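Local coordinates for protein acyl-CoA dehydrogenase (Mycobacterium thermoresistibile, PDB 3NF4) that probably catalyses the FAD-dependent alpha,beta-dehydrogenation of an acyl-CoA thioester to its trans-2-enoyl-CoA, at residues R28-H42 with L84-V96. Residues are numbered along the deposited sequence; the frame is centred on the assembly and turned at random.
Sequences REIADKVLDPIVDRH and LEEIAARWASVAV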
loop_
_atom_site.group_PDB
_atom_site.type_symbol
_atom_site.label_atom_id
_atom_site.label_comp_id
_atom_site.label_asym_id
_atom_site.label_seq_id
_atom_site.Cartn_x
_atom_site.Cartn_y
_atom_site.Cartn_z
ATOM N N ARG A 28 -20.425 2.938 28.671
ATOM C CA ARG A 28 -20.625 4.164 27.891
ATOM C C ARG A 28 -21.003 5.343 28.800
ATOM O O ARG A 28 -20.553 6.487 28.580
ATOM C CB ARG A 28 -21.677 3.954 26.792
ATOM C CG ARG A 28 -21.272 2.885 25.761
ATOM C CD ARG A 28 -22.266 2.712 24.596
ATOM N NE ARG A 28 -22.805 3.977 24.067
ATOM C CZ ARG A 28 -22.193 4.808 23.205
ATOM N NH1 ARG A 28 -20.958 4.574 22.730
ATOM N NH2 ARG A 28 -22.830 5.910 22.819
ATOM N N GLU A 29 -21.792 5.039 29.834
ATOM C CA GLU A 29 -22.247 6.032 30.805
ATOM C C GLU A 29 -21.108 6.595 31.672
ATOM O O GLU A 29 -20.912 7.807 31.736
ATOM C CB GLU A 29 -23.435 5.471 31.650
ATOM C CG GLU A 29 -24.122 6.483 32.569
ATOM C CD GLU A 29 -24.383 7.848 31.900
ATOM O OE1 GLU A 29 -24.790 7.851 30.708
ATOM O OE2 GLU A 29 -24.181 8.909 32.561
ATOM N N ILE A 30 -20.352 5.712 32.324
ATOM C CA ILE A 30 -19.164 6.109 33.112
ATOM C C ILE A 30 -18.114 6.873 32.261
ATOM O O ILE A 30 -17.594 7.914 32.690
ATOM C CB ILE A 30 -18.481 4.873 33.791
ATOM C CG1 ILE A 30 -19.507 3.909 34.406
ATOM C CG2 ILE A 30 -17.440 5.296 34.810
ATOM C CD1 ILE A 30 -20.241 4.423 35.672
ATOM N N ALA A 31 -17.816 6.365 31.061
ATOM C CA ALA A 31 -16.810 6.983 30.177
ATOM C C ALA A 31 -17.205 8.390 29.712
ATOM O O ALA A 31 -16.348 9.315 29.666
ATOM C CB ALA A 31 -16.514 6.093 28.981
ATOM N N ASP A 32 -18.490 8.561 29.378
ATOM C CA ASP A 32 -19.002 9.874 28.964
ATOM C C ASP A 32 -19.112 10.888 30.131
ATOM O O ASP A 32 -19.030 12.098 29.906
ATOM C CB ASP A 32 -20.336 9.738 28.203
ATOM C CG ASP A 32 -20.142 9.308 26.730
ATOM O OD1 ASP A 32 -19.007 9.421 26.175
ATOM O OD2 ASP A 32 -21.140 8.857 26.114
ATOM N N LYS A 33 -19.275 10.385 31.359
ATOM C CA LYS A 33 -19.429 11.240 32.541
ATOM C C LYS A 33 -18.106 11.583 33.218
ATOM O O LYS A 33 -17.909 12.699 33.678
ATOM C CB LYS A 33 -20.371 10.595 33.569
ATOM C CG LYS A 33 -20.452 11.359 34.887
ATOM C CD LYS A 33 -21.516 10.817 35.824
ATOM C CE LYS A 33 -21.570 11.688 37.082
ATOM N NZ LYS A 33 -22.566 11.207 38.083
ATOM N N VAL A 34 -17.211 10.610 33.288
ATOM C CA VAL A 34 -15.971 10.769 34.023
ATOM C C VAL A 34 -14.762 11.073 33.151
ATOM O O VAL A 34 -13.993 11.954 33.502
ATOM C CB VAL A 34 -15.732 9.563 34.966
ATOM C CG1 VAL A 34 -14.300 9.491 35.463
ATOM C CG2 VAL A 34 -16.697 9.652 36.148
ATOM N N LEU A 35 -14.603 10.374 32.021
ATOM C CA LEU A 35 -13.420 10.542 31.144
ATOM C C LEU A 35 -13.521 11.672 30.123
ATOM O O LEU A 35 -12.634 12.501 30.052
ATOM C CB LEU A 35 -13.061 9.236 30.434
ATOM C CG LEU A 35 -12.976 7.978 31.303
ATOM C CD1 LEU A 35 -12.813 6.724 30.432
ATOM C CD2 LEU A 35 -11.881 8.101 32.364
ATOM N N ASP A 36 -14.608 11.702 29.349
ATOM C CA ASP A 36 -14.793 12.660 28.242
ATOM C C ASP A 36 -14.683 14.172 28.557
ATOM O O ASP A 36 -14.147 14.914 27.737
ATOM C CB ASP A 36 -16.111 12.376 27.513
ATOM C CG ASP A 36 -16.309 13.258 26.273
ATOM O OD1 ASP A 36 -17.290 14.025 26.238
ATOM O OD2 ASP A 36 -15.474 13.203 25.331
ATOM N N PRO A 37 -15.198 14.638 29.723
ATOM C CA PRO A 37 -15.213 16.087 29.955
ATOM C C PRO A 37 -13.879 16.700 30.387
ATOM O O PRO A 37 -13.738 17.924 30.334
ATOM C CB PRO A 37 -16.230 16.270 31.100
ATOM C CG PRO A 37 -16.906 14.938 31.292
ATOM C CD PRO A 37 -15.914 13.912 30.789
ATOM N N ILE A 38 -12.932 15.863 30.831
ATOM C CA ILE A 38 -11.608 16.298 31.331
ATOM C C ILE A 38 -10.399 15.880 30.454
ATOM O O ILE A 38 -9.273 16.325 30.704
ATOM C CB ILE A 38 -11.353 15.785 32.784
ATOM C CG1 ILE A 38 -11.494 14.249 32.861
ATOM C CG2 ILE A 38 -12.276 16.500 33.807
ATOM C CD1 ILE A 38 -11.104 13.640 34.216
ATOM N N VAL A 39 -10.617 15.035 29.446
ATOM C CA VAL A 39 -9.501 14.436 28.697
ATOM C C VAL A 39 -8.610 15.431 27.922
ATOM O O VAL A 39 -7.367 15.313 27.964
ATOM C CB VAL A 39 -9.940 13.226 27.809
ATOM C CG1 VAL A 39 -11.021 13.612 26.784
ATOM C CG2 VAL A 39 -8.730 12.586 27.110
ATOM N N ASP A 40 -9.226 16.397 27.235
ATOM C CA ASP A 40 -8.480 17.377 26.436
ATOM C C ASP A 40 -7.541 18.229 27.295
ATOM O O ASP A 40 -6.426 18.545 26.896
ATOM C CB ASP A 40 -9.426 18.289 25.642
ATOM C CG ASP A 40 -10.204 17.544 24.529
ATOM O OD1 ASP A 40 -9.830 16.415 24.116
ATOM O OD2 ASP A 40 -11.216 18.109 24.045
ATOM N N ARG A 41 -7.991 18.571 28.494
ATOM C CA ARG A 41 -7.209 19.441 29.365
ATOM C C ARG A 41 -6.038 18.715 30.036
ATOM O O ARG A 41 -4.971 19.284 30.193
ATOM C CB ARG A 41 -8.120 20.129 30.401
ATOM C CG ARG A 41 -7.401 21.014 31.408
ATOM C CD ARG A 41 -6.599 22.146 30.717
ATOM N NE ARG A 41 -7.305 23.423 30.728
ATOM C CZ ARG A 41 -6.980 24.459 31.502
ATOM N NH1 ARG A 41 -5.933 24.395 32.331
ATOM N NH2 ARG A 41 -7.706 25.572 31.441
ATOM N N HIS A 42 -6.247 17.474 30.438
ATOM C CA HIS A 42 -5.195 16.696 31.050
ATOM C C HIS A 42 -4.127 16.240 30.051
ATOM O O HIS A 42 -2.957 16.125 30.416
ATOM C CB HIS A 42 -5.769 15.477 31.742
ATOM C CG HIS A 42 -6.267 15.739 33.126
ATOM N ND1 HIS A 42 -5.430 16.087 34.165
ATOM C CD2 HIS A 42 -7.517 15.684 33.647
ATOM C CE1 HIS A 42 -6.149 16.251 35.266
ATOM N NE2 HIS A 42 -7.417 16.018 34.976
ATOM N N LEU A 84 -13.123 -2.575 26.881
ATOM C CA LEU A 84 -11.847 -1.905 26.661
ATOM C C LEU A 84 -11.904 -1.001 25.413
ATOM O O LEU A 84 -11.402 0.123 25.424
ATOM C CB LEU A 84 -10.740 -2.954 26.543
ATOM C CG LEU A 84 -9.297 -2.509 26.828
ATOM C CD1 LEU A 84 -9.179 -1.819 28.223
ATOM C CD2 LEU A 84 -8.326 -3.681 26.708
ATOM N N GLU A 85 -12.553 -1.473 24.354
ATOM C CA GLU A 85 -12.704 -0.670 23.140
ATOM C C GLU A 85 -13.511 0.635 23.369
ATOM O O GLU A 85 -13.161 1.700 22.834
ATOM C CB GLU A 85 -13.319 -1.520 22.008
ATOM C CG GLU A 85 -13.132 -0.923 20.634
ATOM C CD GLU A 85 -14.185 -1.317 19.603
ATOM O OE1 GLU A 85 -14.406 -2.514 19.292
ATOM O OE2 GLU A 85 -14.759 -0.392 19.029
ATOM N N GLU A 86 -14.591 0.534 24.152
ATOM C CA GLU A 86 -15.475 1.670 24.446
ATOM C C GLU A 86 -14.733 2.715 25.277
ATOM O O GLU A 86 -14.791 3.904 24.969
ATOM C CB GLU A 86 -16.760 1.218 25.166
ATOM C CG GLU A 86 -17.780 0.411 24.315
ATOM C CD GLU A 86 -18.477 1.234 23.221
ATOM O OE1 GLU A 86 -18.358 2.481 23.218
ATOM O OE2 GLU A 86 -19.151 0.633 22.347
ATOM N N ILE A 87 -14.014 2.279 26.311
ATOM C CA ILE A 87 -13.102 3.175 27.035
ATOM C C ILE A 87 -12.093 3.921 26.121
ATOM O O ILE A 87 -12.036 5.154 26.167
ATOM C CB ILE A 87 -12.362 2.448 28.182
ATOM C CG1 ILE A 87 -13.374 1.921 29.198
ATOM C CG2 ILE A 87 -11.334 3.375 28.872
ATOM C CD1 ILE A 87 -12.811 0.817 30.111
ATOM N N ALA A 88 -11.337 3.183 25.297
ATOM C CA ALA A 88 -10.284 3.754 24.461
ATOM C C ALA A 88 -10.790 4.803 23.460
ATOM O O ALA A 88 -10.005 5.642 22.994
ATOM C CB ALA A 88 -9.541 2.635 23.693
ATOM N N ALA A 89 -12.077 4.726 23.110
ATOM C CA ALA A 89 -12.714 5.741 22.288
ATOM C C ALA A 89 -12.898 7.095 22.991
ATOM O O ALA A 89 -13.098 8.113 22.306
ATOM C CB ALA A 89 -14.056 5.224 21.724
ATOM N N ARG A 90 -12.817 7.126 24.330
ATOM C CA ARG A 90 -12.825 8.392 25.073
ATOM C C ARG A 90 -11.402 8.827 25.483
ATOM O O ARG A 90 -11.036 10.006 25.327
ATOM C CB ARG A 90 -13.719 8.323 26.341
ATOM C CG ARG A 90 -15.259 8.435 26.144
ATOM C CD ARG A 90 -15.788 7.291 25.324
ATOM N NE ARG A 90 -17.241 7.233 25.370
ATOM C CZ ARG A 90 -17.970 6.250 24.857
ATOM N NH1 ARG A 90 -19.291 6.311 24.963
ATOM N NH2 ARG A 90 -17.396 5.212 24.243
ATOM N N TRP A 91 -10.602 7.893 26.008
ATOM C CA TRP A 91 -9.268 8.258 26.535
ATOM C C TRP A 91 -8.259 7.144 26.355
ATOM O O TRP A 91 -8.192 6.248 27.215
ATOM C CB TRP A 91 -9.355 8.595 28.038
ATOM C CG TRP A 91 -8.230 9.472 28.573
ATOM C CD1 TRP A 91 -6.961 9.629 28.050
ATOM C CD2 TRP A 91 -8.269 10.287 29.763
ATOM N NE1 TRP A 91 -6.240 10.518 28.816
ATOM C CE2 TRP A 91 -7.008 10.924 29.878
ATOM C CE3 TRP A 91 -9.252 10.547 30.732
ATOM C CZ2 TRP A 91 -6.707 11.807 30.923
ATOM C CZ3 TRP A 91 -8.953 11.417 31.775
ATOM C CH2 TRP A 91 -7.693 12.041 31.864
ATOM N N ALA A 92 -7.454 7.220 25.284
ATOM C CA ALA A 92 -6.538 6.110 24.931
ATOM C C ALA A 92 -5.521 5.798 26.026
ATOM O O ALA A 92 -5.283 4.631 26.348
ATOM C CB ALA A 92 -5.796 6.372 23.579
ATOM N N SER A 93 -4.913 6.837 26.590
ATOM C CA SER A 93 -3.930 6.652 27.659
ATOM C C SER A 93 -4.468 5.895 28.881
ATOM O O SER A 93 -3.785 5.066 29.434
ATOM C CB SER A 93 -3.319 7.992 28.062
ATOM O OG SER A 93 -2.409 7.792 29.120
ATOM N N VAL A 94 -5.718 6.151 29.261
ATOM C CA VAL A 94 -6.358 5.462 30.367
ATOM C C VAL A 94 -6.617 3.975 30.069
ATOM O O VAL A 94 -6.446 3.094 30.947
ATOM C CB VAL A 94 -7.670 6.199 30.776
ATOM C CG1 VAL A 94 -8.573 5.316 31.660
ATOM C CG2 VAL A 94 -7.327 7.531 31.495
ATOM N N ALA A 95 -7.019 3.678 28.838
ATOM C CA ALA A 95 -7.350 2.317 28.489
ATOM C C ALA A 95 -6.096 1.450 28.389
ATOM O O ALA A 95 -6.106 0.275 28.783
ATOM C CB ALA A 95 -8.145 2.293 27.209
ATOM N N VAL A 96 -5.013 2.022 27.844
ATOM C CA VAL A 96 -3.700 1.372 27.922
ATOM C C VAL A 96 -3.411 0.954 29.393
ATOM O O VAL A 96 -3.077 -0.204 29.668
ATOM C CB VAL A 96 -2.547 2.239 27.265
ATOM C CG1 VAL A 96 -1.181 1.660 27.551
ATOM C CG2 VAL A 96 -2.716 2.320 25.746
#
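Val39 presses a methyl squarely onto the indole of Trp91: CG2 lies 3.4 Å from the centroid of the five-membered ring and only 5° off its normal, a CH-pi contact. Val94 CG2 covers the opposite face, from within the indole's own segment, so the ring is sandwiched between two valine methyls. Its six-membered end is bounded by Ile38 CD1, which meets Trp91 CZ3 at the edge at 3.9 Å, while Leu35 CD2 and His42 CB approach obliquely. Trp91 reaches this slot because CG stands anti to its backbone N (chi1 -158°), at the N-cap of helix 92-104; its NE1 hydrogen-bonds to Glu43 OE2. Leu35 CD1 extends the apolar packing to Ile87 CG2, 4.0 Å away.

The looser flank is polar, opening to solvent at Asp32 and partly at Arg28, whereas Arg90 and Glu86 are buried. Arg90, bent at chi2 (63°), takes Ala31 CB over one guanidinium face and offers NE to Asp32 OD1 at 2.9 Å, with a weak second bond from NH1 to OD2. Its NH2 reaches back to Glu86 OE1 (3.1 Å) and, tilted, to Glu86 O. Arg28 joins through a weak 3.4 Å bond from NH1 to Glu86 OE1; Arg90 NH1, a like-charged donor, lies unbonded over its guanidinium face.

The contact packs helices 18-35 and 39-45, with their connecting turn, against the end of helix 77-88 and the turn into helix 92-104. Glu86, shared by Arg28, Arg90 and Arg13, and Asp32, paired with Arg90, would probably offset the guanidiniums' closeness; the near-planar bonds to Asp32 OD1 and Glu86 OE1 should restrict Arg90's rotation.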